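Local coordinates for calcium uptake protein 2, mitochondrial (PDB 6LB7) that binds calcium through an EF-hand and probably helps regulate calcium uptake into mitochondria, at residues Thr65-Gly77 against Phe179-Glu191. Residues are numbered along the deposited sequence; the frame is centred on the assembly and turned at random.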
# COMPACT_ATOMS: atom_id res chain seq x y z
N THR B 65 16.48 -9.46 -34.33
CA THR B 65 15.32 -9.81 -35.16
C THR B 65 14.01 -9.94 -34.39
O THR B 65 12.94 -9.84 -35.00
CB THR B 65 15.60 -11.11 -35.93
OG1 THR B 65 14.42 -11.52 -36.62
CG2 THR B 65 16.05 -12.22 -35.00
N ALA B 66 14.04 -10.16 -33.07
CA ALA B 66 12.80 -10.19 -32.30
C ALA B 66 12.13 -8.81 -32.31
O ALA B 66 12.76 -7.77 -32.56
CB ALA B 66 13.07 -10.64 -30.86
N GLY B 67 10.83 -8.81 -32.03
CA GLY B 67 10.05 -7.58 -32.13
C GLY B 67 10.16 -6.72 -30.88
O GLY B 67 10.05 -7.20 -29.75
N CYS B 68 10.35 -5.41 -31.08
CA CYS B 68 10.44 -4.46 -29.98
C CYS B 68 9.07 -4.10 -29.40
O CYS B 68 8.94 -3.06 -28.74
CB CYS B 68 11.17 -3.19 -30.44
SG CYS B 68 10.28 -2.27 -31.70
N GLY B 69 8.05 -4.92 -29.63
CA GLY B 69 6.72 -4.68 -29.11
C GLY B 69 6.24 -5.81 -28.23
O GLY B 69 7.03 -6.38 -27.47
N SER B 70 4.97 -6.17 -28.35
CA SER B 70 4.37 -7.20 -27.51
C SER B 70 4.63 -8.63 -27.99
O SER B 70 3.99 -9.55 -27.49
CB SER B 70 2.86 -6.97 -27.41
OG SER B 70 2.26 -7.05 -28.68
N THR B 71 5.55 -8.86 -28.93
CA THR B 71 5.92 -10.22 -29.28
C THR B 71 7.38 -10.50 -28.99
O THR B 71 7.90 -11.52 -29.46
CB THR B 71 5.63 -10.52 -30.75
OG1 THR B 71 6.48 -9.72 -31.58
CG2 THR B 71 4.16 -10.23 -31.05
N PHE B 72 8.03 -9.66 -28.19
CA PHE B 72 9.45 -9.81 -27.90
C PHE B 72 9.79 -11.20 -27.37
O PHE B 72 10.74 -11.84 -27.84
CB PHE B 72 9.88 -8.73 -26.90
CG PHE B 72 11.33 -8.80 -26.48
CD1 PHE B 72 12.34 -8.36 -27.33
CD2 PHE B 72 11.68 -9.30 -25.23
CE1 PHE B 72 13.67 -8.41 -26.94
CE2 PHE B 72 13.01 -9.35 -24.84
CZ PHE B 72 14.00 -8.89 -25.69
N PHE B 73 9.07 -11.68 -26.35
CA PHE B 73 9.46 -12.98 -25.79
C PHE B 73 9.05 -14.12 -26.73
O PHE B 73 9.81 -15.08 -26.89
CB PHE B 73 8.87 -13.18 -24.38
CG PHE B 73 9.47 -12.28 -23.33
CD1 PHE B 73 10.59 -12.67 -22.60
CD2 PHE B 73 8.97 -11.00 -23.13
CE1 PHE B 73 11.17 -11.82 -21.66
CE2 PHE B 73 9.54 -10.14 -22.19
CZ PHE B 73 10.64 -10.55 -21.46
N ARG B 74 7.87 -14.02 -27.36
CA ARG B 74 7.43 -15.08 -28.28
C ARG B 74 8.31 -15.16 -29.52
O ARG B 74 8.55 -16.25 -30.02
CB ARG B 74 5.96 -14.87 -28.69
CG ARG B 74 4.96 -15.35 -27.61
CD ARG B 74 3.49 -14.92 -27.90
NE ARG B 74 3.31 -13.46 -27.86
CZ ARG B 74 2.18 -12.84 -28.19
NH1 ARG B 74 1.11 -13.55 -28.56
NH2 ARG B 74 2.11 -11.51 -28.14
N ASP B 75 8.81 -14.01 -30.02
CA ASP B 75 9.73 -14.05 -31.15
C ASP B 75 11.05 -14.74 -30.79
O ASP B 75 11.56 -15.54 -31.57
CB ASP B 75 10.00 -12.64 -31.67
CG ASP B 75 8.77 -12.02 -32.30
OD1 ASP B 75 8.75 -10.79 -32.45
OD2 ASP B 75 7.81 -12.75 -32.59
N LEU B 76 11.61 -14.44 -29.61
CA LEU B 76 12.87 -15.06 -29.21
C LEU B 76 12.73 -16.56 -29.01
O LEU B 76 13.63 -17.33 -29.38
CB LEU B 76 13.39 -14.42 -27.93
CG LEU B 76 13.93 -13.00 -28.09
CD1 LEU B 76 14.17 -12.40 -26.70
CD2 LEU B 76 15.20 -13.04 -28.92
N GLY B 77 11.66 -17.01 -28.39
CA GLY B 77 11.52 -18.44 -28.16
C GLY B 77 12.64 -18.97 -27.30
O GLY B 77 12.89 -18.47 -26.20
N PHE B 179 8.49 -1.35 -22.54
CA PHE B 179 8.82 -2.76 -22.36
C PHE B 179 7.90 -3.42 -21.34
O PHE B 179 7.41 -4.53 -21.56
CB PHE B 179 10.28 -2.90 -21.94
CG PHE B 179 10.75 -4.33 -21.90
CD1 PHE B 179 10.65 -5.07 -20.73
CD2 PHE B 179 11.25 -4.94 -23.03
CE1 PHE B 179 11.06 -6.39 -20.68
CE2 PHE B 179 11.67 -6.25 -22.99
CZ PHE B 179 11.57 -6.98 -21.81
N MET B 180 7.64 -2.75 -20.21
CA MET B 180 6.77 -3.31 -19.17
C MET B 180 5.31 -3.38 -19.63
O MET B 180 4.63 -4.37 -19.37
CB MET B 180 6.87 -2.49 -17.89
CG MET B 180 8.30 -2.37 -17.36
SD MET B 180 9.18 -3.96 -17.32
CE MET B 180 10.87 -3.42 -17.56
N GLU B 181 4.81 -2.33 -20.29
CA GLU B 181 3.49 -2.41 -20.90
C GLU B 181 3.42 -3.58 -21.88
O GLU B 181 2.43 -4.31 -21.92
CB GLU B 181 3.15 -1.11 -21.64
CG GLU B 181 2.95 0.14 -20.77
CD GLU B 181 2.97 1.44 -21.61
OE1 GLU B 181 2.62 2.52 -21.07
OE2 GLU B 181 3.36 1.38 -22.80
N ASN B 182 4.46 -3.76 -22.69
CA ASN B 182 4.44 -4.81 -23.70
C ASN B 182 4.59 -6.19 -23.08
O ASN B 182 4.07 -7.17 -23.63
CB ASN B 182 5.55 -4.56 -24.72
CG ASN B 182 5.16 -3.49 -25.77
OD1 ASN B 182 3.98 -3.27 -26.03
ND2 ASN B 182 6.16 -2.83 -26.36
N LEU B 183 5.32 -6.30 -21.97
CA LEU B 183 5.38 -7.57 -21.24
C LEU B 183 3.99 -7.99 -20.76
O LEU B 183 3.55 -9.12 -21.00
CB LEU B 183 6.35 -7.46 -20.06
CG LEU B 183 6.33 -8.60 -19.05
CD1 LEU B 183 6.88 -9.87 -19.71
CD2 LEU B 183 7.11 -8.22 -17.80
N GLN B 184 3.28 -7.08 -20.07
CA GLN B 184 1.92 -7.38 -19.64
C GLN B 184 1.02 -7.70 -20.83
O GLN B 184 0.27 -8.69 -20.82
CB GLN B 184 1.34 -6.23 -18.82
CG GLN B 184 2.09 -5.92 -17.53
CD GLN B 184 1.33 -4.96 -16.64
OE1 GLN B 184 0.43 -4.26 -17.10
NE2 GLN B 184 1.67 -4.94 -15.35
N THR B 185 1.09 -6.89 -21.89
CA THR B 185 0.30 -7.18 -23.09
C THR B 185 0.62 -8.56 -23.66
O THR B 185 -0.28 -9.32 -24.05
CB THR B 185 0.53 -6.10 -24.15
OG1 THR B 185 0.16 -4.84 -23.62
CG2 THR B 185 -0.31 -6.38 -25.39
N GLU B 186 1.91 -8.90 -23.74
CA GLU B 186 2.29 -10.18 -24.32
C GLU B 186 1.72 -11.36 -23.53
O GLU B 186 1.20 -12.31 -24.13
CB GLU B 186 3.81 -10.28 -24.44
CG GLU B 186 4.27 -11.63 -24.97
CD GLU B 186 5.59 -11.56 -25.74
OE1 GLU B 186 6.53 -10.84 -25.33
OE2 GLU B 186 5.70 -12.24 -26.76
N ILE B 187 1.80 -11.33 -22.19
CA ILE B 187 1.19 -12.40 -21.38
C ILE B 187 -0.31 -12.45 -21.62
O ILE B 187 -0.89 -13.54 -21.70
CB ILE B 187 1.48 -12.22 -19.87
CG1 ILE B 187 2.98 -12.18 -19.56
CG2 ILE B 187 0.75 -13.35 -19.05
CD1 ILE B 187 3.77 -13.21 -20.27
N GLN B 188 -0.96 -11.29 -21.67
CA GLN B 188 -2.40 -11.39 -21.88
C GLN B 188 -2.71 -11.92 -23.28
O GLN B 188 -3.58 -12.79 -23.45
CB GLN B 188 -3.08 -10.03 -21.66
CG GLN B 188 -2.91 -9.38 -20.27
CD GLN B 188 -2.95 -7.86 -20.30
OE1 GLN B 188 -3.09 -7.27 -21.30
NE2 GLN B 188 -2.83 -7.23 -19.20
N GLU B 189 -1.97 -11.55 -24.32
CA GLU B 189 -2.30 -12.09 -25.64
C GLU B 189 -2.02 -13.58 -25.70
O GLU B 189 -2.76 -14.34 -26.33
CB GLU B 189 -1.52 -11.34 -26.73
CG GLU B 189 -2.01 -9.91 -26.94
CD GLU B 189 -1.21 -9.13 -27.96
OE1 GLU B 189 -0.21 -9.65 -28.48
OE2 GLU B 189 -1.60 -7.98 -28.24
N MET B 190 -0.95 -14.02 -25.06
CA MET B 190 -0.62 -15.44 -25.12
C MET B 190 -1.64 -16.27 -24.34
O MET B 190 -2.10 -17.31 -24.81
CB MET B 190 0.78 -15.65 -24.59
CG MET B 190 1.28 -17.03 -24.76
SD MET B 190 3.05 -17.03 -24.46
CE MET B 190 3.49 -18.52 -25.32
N GLU B 191 -2.01 -15.81 -23.14
CA GLU B 191 -3.03 -16.52 -22.37
C GLU B 191 -4.38 -16.48 -23.09
O GLU B 191 -5.12 -17.46 -23.08
CB GLU B 191 -3.15 -15.92 -20.97
CG GLU B 191 -1.92 -16.24 -20.12
CD GLU B 191 -2.10 -15.92 -18.65
OE1 GLU B 191 -2.82 -14.94 -18.32
OE2 GLU B 191 -1.55 -16.68 -17.82
O HOH W 1 9.18 -2.51 -25.73
O HOH W 2 -0.29 -5.83 -29.36
O HOH W 3 0.84 -8.73 -30.80
O HOH W 4 3.23 -3.55 -29.15
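Glu186 reaches from helix 173-196 into the amino end of helix 72-76, where backbone N-H groups lack helical acceptors. Glu186 OE1 accepts the amide N of Phe73 at 2.9 Å on the syn side, somewhat out of the carboxylate plane, while OE2 accepts both the amide N of Arg74, from above the carboxylate plane, and Arg74 NE, on its anti lone pair. Three bonds thus fix a buried carboxylate, and the helix end probably helps stabilise its charge. With CG anti to the backbone N (chi1 177°), this long acid can span the gap between the backbones. The Arg74 chain bends at chi3 (-65°), turning the guanidinium so that NH2 bonds Glu189 OE1 at 3.0 Å and Ser70 O at 2.8 Å, all nearly in its plane. An alanine in place of Arg74 is likely to leave the Glu186 and Glu189 carboxylates without this shared positive mate and Ser70 O without its donor.

Tight apolar packing lies beside this network: the edge of Phe179 meets the face of Phe72 in an offset edge-to-face pair, planes 73° apart, and Phe73 CE2 meets Leu183 CD1 at 3.6 Å. The rings and the leucine methyl suit this buried part, offering apolar surface with no polar group to satisfy. Around Ser70 and Asn182 the contact is looser and wetter. Two waters link Ser70 OG to Glu189, and another joins Cys68 O to Asn182 ND2; hydroxyl and amide suit this side because they can hydrogen-bond to water.

Lys243 of helix 239-249 also pairs with Glu189. Helix 157-163 packs on Phe72 and Phe179, helix 84-94 touches Leu183, and helix 30-38 meets Phe73 and Met190, placing helix 173-196 amid several helices.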